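Local coordinates for Mll7089 protein (Mesorhizobium loti, PDB 2OZ8) that is of uncertain function but, as a member of the mandelate racemase family of the enolase superfamily, probably binds magnesium and may act as a hydro-lyase, at residues 11-23 with 317-329. Numbering follows the deposited sequence.
Sequences TRFQFARDRVIGD and EYSFQNFDHLVEQ
In the enolase-superfamily fold, an N-terminal capping domain closes over a TIM barrel, and here the first strand of the cap, through F13, F15 and R17, meets the loop 319-326 that leaves the C-terminal end of barrel strand 313-318. At the apolar end, L326 CD2 lies over one face of the F13 ring, 3.6 Å from its centroid and 14° off the normal, a CH-pi contact. H325 forms a T-shaped pair with F15: its edge points at the F15 face, with planes at 84° and CE1 of H325 3.9 Å from CE1 of F15. The F15 ring also abuts F323 CD1 at its edge. N322, at the centre of an inverse gamma turn, sends ND2 to a lone pair of A16 O (3.3 Å, N-H...O 162°), the acceptor lying in the amide plane. R17 is extended from CG to NE, which carries NH1 alongside the Q321 amide to bond OE1 at 3.1 Å; NE is held by D30 O of the cap, and I21 CD1 sits over the guanidinium. One water joins R17 NH1, N322 N and OD1 of D18, whose main partner is N375; another links R17 NH2 to Q321 OE1. R19, its chain bent at chi3, turns its guanidinium edge to the carbonyls of S319 and F320; the NH2 bond to F320 O is weak, and the very short NH2 approach to S319 O is doubtful in detail. The arginine donors, probably charged, thus meet neutral oxygens, while N322 adds a neutral amide bond, with no salt bridge between the two segments.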
loop_
_atom_site.group_PDB
_atom_site.type_symbol
_atom_site.label_atom_id
_atom_site.label_comp_id
_atom_site.label_asym_id
_atom_site.label_seq_id
_atom_site.Cartn_x
_atom_site.Cartn_y
_atom_site.Cartn_z
ATOM N N THR A 11 -3.574 -8.896 50.810
ATOM C CA THR A 11 -3.410 -7.884 51.831
ATOM C C THR A 11 -3.538 -6.501 51.238
ATOM O O THR A 11 -2.710 -6.103 50.411
ATOM C CB THR A 11 -2.068 -8.020 52.568
ATOM O OG1 THR A 11 -1.880 -9.382 52.951
ATOM C CG2 THR A 11 -2.086 -7.196 53.796
ATOM N N ARG A 12 -4.554 -5.766 51.690
ATOM C CA ARG A 12 -4.851 -4.451 51.163
ATOM C C ARG A 12 -4.082 -3.326 51.874
ATOM O O ARG A 12 -4.043 -3.294 53.097
ATOM C CB ARG A 12 -6.342 -4.231 51.242
ATOM C CG ARG A 12 -6.845 -3.059 50.488
ATOM C CD ARG A 12 -8.234 -2.708 50.938
ATOM N NE ARG A 12 -8.750 -1.523 50.252
ATOM C CZ ARG A 12 -8.467 -0.269 50.590
ATOM N NH1 ARG A 12 -7.661 -0.015 51.622
ATOM N NH2 ARG A 12 -9.014 0.734 49.917
ATOM N N PHE A 13 -3.489 -2.417 51.097
ATOM C CA PHE A 13 -2.834 -1.190 51.571
ATOM C C PHE A 13 -3.471 0.087 50.934
ATOM O O PHE A 13 -3.951 0.095 49.777
ATOM C CB PHE A 13 -1.333 -1.237 51.273
ATOM C CG PHE A 13 -0.620 -2.456 51.866
ATOM C CD1 PHE A 13 -0.185 -2.459 53.185
ATOM C CD2 PHE A 13 -0.420 -3.599 51.110
ATOM C CE1 PHE A 13 0.437 -3.574 53.743
ATOM C CE2 PHE A 13 0.204 -4.713 51.653
ATOM C CZ PHE A 13 0.630 -4.698 52.973
ATOM N N GLN A 14 -3.499 1.172 51.686
ATOM C CA GLN A 14 -4.025 2.428 51.164
ATOM C C GLN A 14 -3.343 3.495 52.031
ATOM O O GLN A 14 -3.677 3.638 53.199
ATOM C CB GLN A 14 -5.547 2.506 51.267
ATOM C CG GLN A 14 -6.147 3.848 50.742
ATOM C CD GLN A 14 -7.673 4.006 50.981
ATOM O OE1 GLN A 14 -8.365 3.095 51.438
ATOM N NE2 GLN A 14 -8.176 5.167 50.683
ATOM N N PHE A 15 -2.368 4.200 51.462
ATOM C CA PHE A 15 -1.560 5.156 52.216
ATOM C C PHE A 15 -1.183 6.413 51.443
ATOM O O PHE A 15 -1.169 6.406 50.224
ATOM C CB PHE A 15 -0.315 4.481 52.763
ATOM C CG PHE A 15 0.561 3.797 51.714
ATOM C CD1 PHE A 15 1.712 4.440 51.206
ATOM C CD2 PHE A 15 0.294 2.478 51.293
ATOM C CE1 PHE A 15 2.613 3.775 50.316
ATOM C CE2 PHE A 15 1.146 1.806 50.372
ATOM C CZ PHE A 15 2.320 2.471 49.886
ATOM N N ALA A 16 -0.876 7.484 52.180
ATOM C CA ALA A 16 -0.410 8.760 51.618
ATOM C C ALA A 16 0.991 8.619 51.065
ATOM O O ALA A 16 1.814 7.835 51.593
ATOM C CB ALA A 16 -0.441 9.885 52.681
ATOM N N ARG A 17 1.246 9.371 49.990
ATOM C CA ARG A 17 2.583 9.488 49.407
ATOM C C ARG A 17 3.366 10.575 50.124
ATOM O O ARG A 17 2.782 11.423 50.781
ATOM C CB ARG A 17 2.491 9.820 47.914
ATOM C CG ARG A 17 2.062 8.636 47.067
ATOM C CD ARG A 17 1.881 9.048 45.602
ATOM N NE ARG A 17 1.310 7.965 44.808
ATOM C CZ ARG A 17 2.028 7.066 44.146
ATOM N NH1 ARG A 17 3.361 7.093 44.180
ATOM N NH2 ARG A 17 1.411 6.128 43.450
ATOM N N ASP A 18 4.685 10.542 49.968
ATOM C CA ASP A 18 5.560 11.598 50.464
ATOM C C ASP A 18 5.619 12.882 49.605
ATOM O O ASP A 18 6.078 13.910 50.083
ATOM C CB ASP A 18 6.968 11.046 50.737
ATOM C CG ASP A 18 7.702 10.587 49.474
ATOM O OD1 ASP A 18 7.074 10.069 48.483
ATOM O OD2 ASP A 18 8.957 10.753 49.497
ATOM N N ARG A 19 5.135 12.822 48.366
ATOM C CA ARG A 19 5.076 13.968 47.461
ATOM C C ARG A 19 3.917 13.719 46.510
ATOM O O ARG A 19 3.482 12.572 46.357
ATOM C CB ARG A 19 6.375 14.067 46.645
ATOM C CG ARG A 19 6.504 13.031 45.535
ATOM C CD ARG A 19 7.853 13.038 44.810
ATOM N NE ARG A 19 8.436 11.694 44.852
ATOM C CZ ARG A 19 8.735 10.901 43.838
ATOM N NH1 ARG A 19 8.618 11.231 42.570
ATOM N NH2 ARG A 19 9.244 9.745 44.133
ATOM N N VAL A 20 3.442 14.764 45.840
ATOM C CA VAL A 20 2.500 14.570 44.736
ATOM C C VAL A 20 3.240 14.016 43.524
ATOM O O VAL A 20 4.348 14.508 43.186
ATOM C CB VAL A 20 1.726 15.884 44.341
ATOM C CG1 VAL A 20 0.720 15.614 43.209
ATOM C CG2 VAL A 20 0.941 16.416 45.530
ATOM N N ILE A 21 2.646 12.977 42.906
ATOM C CA ILE A 21 3.140 12.455 41.627
ATOM C C ILE A 21 2.162 12.760 40.506
ATOM O O ILE A 21 0.993 12.962 40.740
ATOM C CB ILE A 21 3.431 10.919 41.610
ATOM C CG1 ILE A 21 2.130 10.103 41.655
ATOM C CG2 ILE A 21 4.476 10.562 42.634
ATOM C CD1 ILE A 21 2.284 8.669 41.263
ATOM N N GLY A 22 2.648 12.802 39.288
ATOM C CA GLY A 22 1.745 12.839 38.160
ATOM C C GLY A 22 2.376 13.331 36.891
ATOM O O GLY A 22 3.603 13.452 36.775
ATOM N N ASP A 23 1.501 13.670 35.957
ATOM C CA ASP A 23 1.901 14.010 34.599
ATOM C C ASP A 23 0.843 14.937 34.027
ATOM O O ASP A 23 -0.051 15.386 34.739
ATOM C CB ASP A 23 2.006 12.740 33.768
ATOM C CG ASP A 23 0.712 11.946 33.760
ATOM O OD1 ASP A 23 -0.384 12.546 33.612
ATOM O OD2 ASP A 23 0.767 10.723 33.908
ATOM N N GLU A 317 13.121 2.180 34.558
ATOM C CA GLU A 317 12.645 3.371 35.235
ATOM C C GLU A 317 12.616 3.220 36.759
ATOM O O GLU A 317 12.065 2.233 37.285
ATOM C CB GLU A 317 11.238 3.731 34.724
ATOM C CG GLU A 317 10.725 5.075 35.242
ATOM C CD GLU A 317 9.423 5.468 34.679
ATOM O OE1 GLU A 317 8.772 4.593 34.087
ATOM O OE2 GLU A 317 9.022 6.635 34.826
ATOM N N TYR A 318 13.152 4.213 37.469
ATOM C CA TYR A 318 12.988 4.274 38.943
ATOM C C TYR A 318 12.480 5.657 39.405
ATOM O O TYR A 318 13.029 6.676 39.004
ATOM C CB TYR A 318 14.276 3.873 39.691
ATOM C CG TYR A 318 14.057 3.890 41.186
ATOM C CD1 TYR A 318 13.305 2.893 41.816
ATOM C CD2 TYR A 318 14.522 4.959 41.955
ATOM C CE1 TYR A 318 13.027 2.955 43.180
ATOM C CE2 TYR A 318 14.254 5.045 43.332
ATOM C CZ TYR A 318 13.528 4.036 43.923
ATOM O OH TYR A 318 13.288 4.140 45.242
ATOM N N SER A 319 11.465 5.681 40.262
ATOM C CA SER A 319 10.707 6.909 40.528
ATOM C C SER A 319 10.686 7.360 41.996
ATOM O O SER A 319 9.923 8.228 42.374
ATOM C CB SER A 319 9.293 6.771 40.000
ATOM O OG SER A 319 9.285 6.758 38.574
ATOM N N PHE A 320 11.538 6.746 42.816
ATOM C CA PHE A 320 11.681 7.148 44.204
ATOM C C PHE A 320 10.374 7.101 44.987
ATOM O O PHE A 320 10.202 7.879 45.901
ATOM C CB PHE A 320 12.357 8.544 44.304
ATOM C CG PHE A 320 13.678 8.591 43.622
ATOM C CD1 PHE A 320 14.826 8.285 44.312
ATOM C CD2 PHE A 320 13.773 8.913 42.249
ATOM C CE1 PHE A 320 16.038 8.297 43.692
ATOM C CE2 PHE A 320 15.012 8.921 41.607
ATOM C CZ PHE A 320 16.133 8.593 42.327
ATOM N N GLN A 321 9.477 6.179 44.663
ATOM C CA GLN A 321 8.213 6.073 45.429
ATOM C C GLN A 321 8.420 5.523 46.890
ATOM O O GLN A 321 9.405 4.816 47.166
ATOM C CB GLN A 321 7.183 5.286 44.628
ATOM C CG GLN A 321 6.693 6.049 43.390
ATOM C CD GLN A 321 5.978 5.175 42.397
ATOM O OE1 GLN A 321 4.812 5.419 42.079
ATOM N NE2 GLN A 321 6.675 4.134 41.888
ATOM N N ASN A 322 7.555 5.908 47.831
ATOM C CA ASN A 322 7.717 5.458 49.227
ATOM C C ASN A 322 7.055 4.096 49.390
ATOM O O ASN A 322 5.969 4.010 49.939
ATOM C CB ASN A 322 7.155 6.454 50.240
ATOM C CG ASN A 322 5.642 6.652 50.097
ATOM O OD1 ASN A 322 5.109 6.570 48.984
ATOM N ND2 ASN A 322 4.939 6.921 51.224
ATOM N N PHE A 323 7.735 3.048 48.927
ATOM C CA PHE A 323 7.186 1.675 48.833
ATOM C C PHE A 323 8.020 0.658 49.621
ATOM O O PHE A 323 7.572 -0.418 49.880
ATOM C CB PHE A 323 7.139 1.184 47.351
ATOM C CG PHE A 323 6.115 1.878 46.474
ATOM C CD1 PHE A 323 5.157 2.732 47.004
ATOM C CD2 PHE A 323 6.099 1.650 45.102
ATOM C CE1 PHE A 323 4.187 3.378 46.158
ATOM C CE2 PHE A 323 5.162 2.264 44.267
ATOM C CZ PHE A 323 4.189 3.118 44.801
ATOM N N ASP A 324 9.241 0.992 49.978
ATOM C CA ASP A 324 10.191 -0.018 50.419
ATOM C C ASP A 324 9.786 -0.685 51.740
ATOM O O ASP A 324 10.142 -1.843 52.000
ATOM C CB ASP A 324 11.600 0.598 50.535
ATOM C CG ASP A 324 12.225 0.948 49.174
ATOM O OD1 ASP A 324 11.546 0.923 48.100
ATOM O OD2 ASP A 324 13.428 1.247 49.172
ATOM N N HIS A 325 9.052 0.042 52.577
ATOM C CA HIS A 325 8.660 -0.455 53.869
ATOM C C HIS A 325 7.791 -1.731 53.767
ATOM O O HIS A 325 7.645 -2.506 54.757
ATOM C CB HIS A 325 7.930 0.639 54.646
ATOM C CG HIS A 325 6.636 1.035 54.030
ATOM N ND1 HIS A 325 6.558 1.766 52.860
ATOM C CD2 HIS A 325 5.357 0.790 54.413
ATOM C CE1 HIS A 325 5.290 1.955 52.553
ATOM N NE2 HIS A 325 4.541 1.374 53.478
ATOM N N LEU A 326 7.238 -1.969 52.586
ATOM C CA LEU A 326 6.362 -3.086 52.418
ATOM C C LEU A 326 7.100 -4.419 52.285
ATOM O O LEU A 326 6.479 -5.470 52.457
ATOM C CB LEU A 326 5.417 -2.874 51.246
ATOM C CG LEU A 326 4.376 -1.757 51.201
ATOM C CD1 LEU A 326 3.838 -1.621 49.776
ATOM C CD2 LEU A 326 3.222 -1.915 52.181
ATOM N N VAL A 327 8.400 -4.398 51.988
ATOM C CA VAL A 327 9.137 -5.643 51.740
ATOM C C VAL A 327 10.398 -5.744 52.612
ATOM O O VAL A 327 10.904 -4.719 53.108
ATOM C CB VAL A 327 9.580 -5.768 50.250
ATOM C CG1 VAL A 327 8.414 -6.227 49.319
ATOM C CG2 VAL A 327 10.258 -4.468 49.789
ATOM N N GLU A 328 10.931 -6.962 52.768
ATOM C CA GLU A 328 12.109 -7.186 53.624
ATOM C C GLU A 328 13.329 -6.545 53.040
ATOM O O GLU A 328 13.957 -5.752 53.718
ATOM C CB GLU A 328 12.349 -8.674 53.906
ATOM C CG GLU A 328 11.215 -9.278 54.725
ATOM C CD GLU A 328 11.308 -10.774 54.950
ATOM O OE1 GLU A 328 12.163 -11.479 54.316
ATOM O OE2 GLU A 328 10.487 -11.241 55.788
ATOM N N GLN A 329 13.672 -6.884 51.798
ATOM C CA GLN A 329 14.749 -6.194 51.068
ATOM C C GLN A 329 14.383 -5.823 49.636
ATOM O O GLN A 329 14.206 -6.695 48.767
ATOM C CB GLN A 329 16.089 -6.959 51.087
ATOM C CG GLN A 329 15.921 -8.409 51.028
ATOM C CD GLN A 329 17.108 -9.195 51.516
ATOM O OE1 GLN A 329 18.262 -8.800 51.338
ATOM N NE2 GLN A 329 16.827 -10.340 52.116
HETATM O O HOH W 1 5.482 8.066 46.508
HETATM O O HOH W 2 2.636 4.295 41.222
#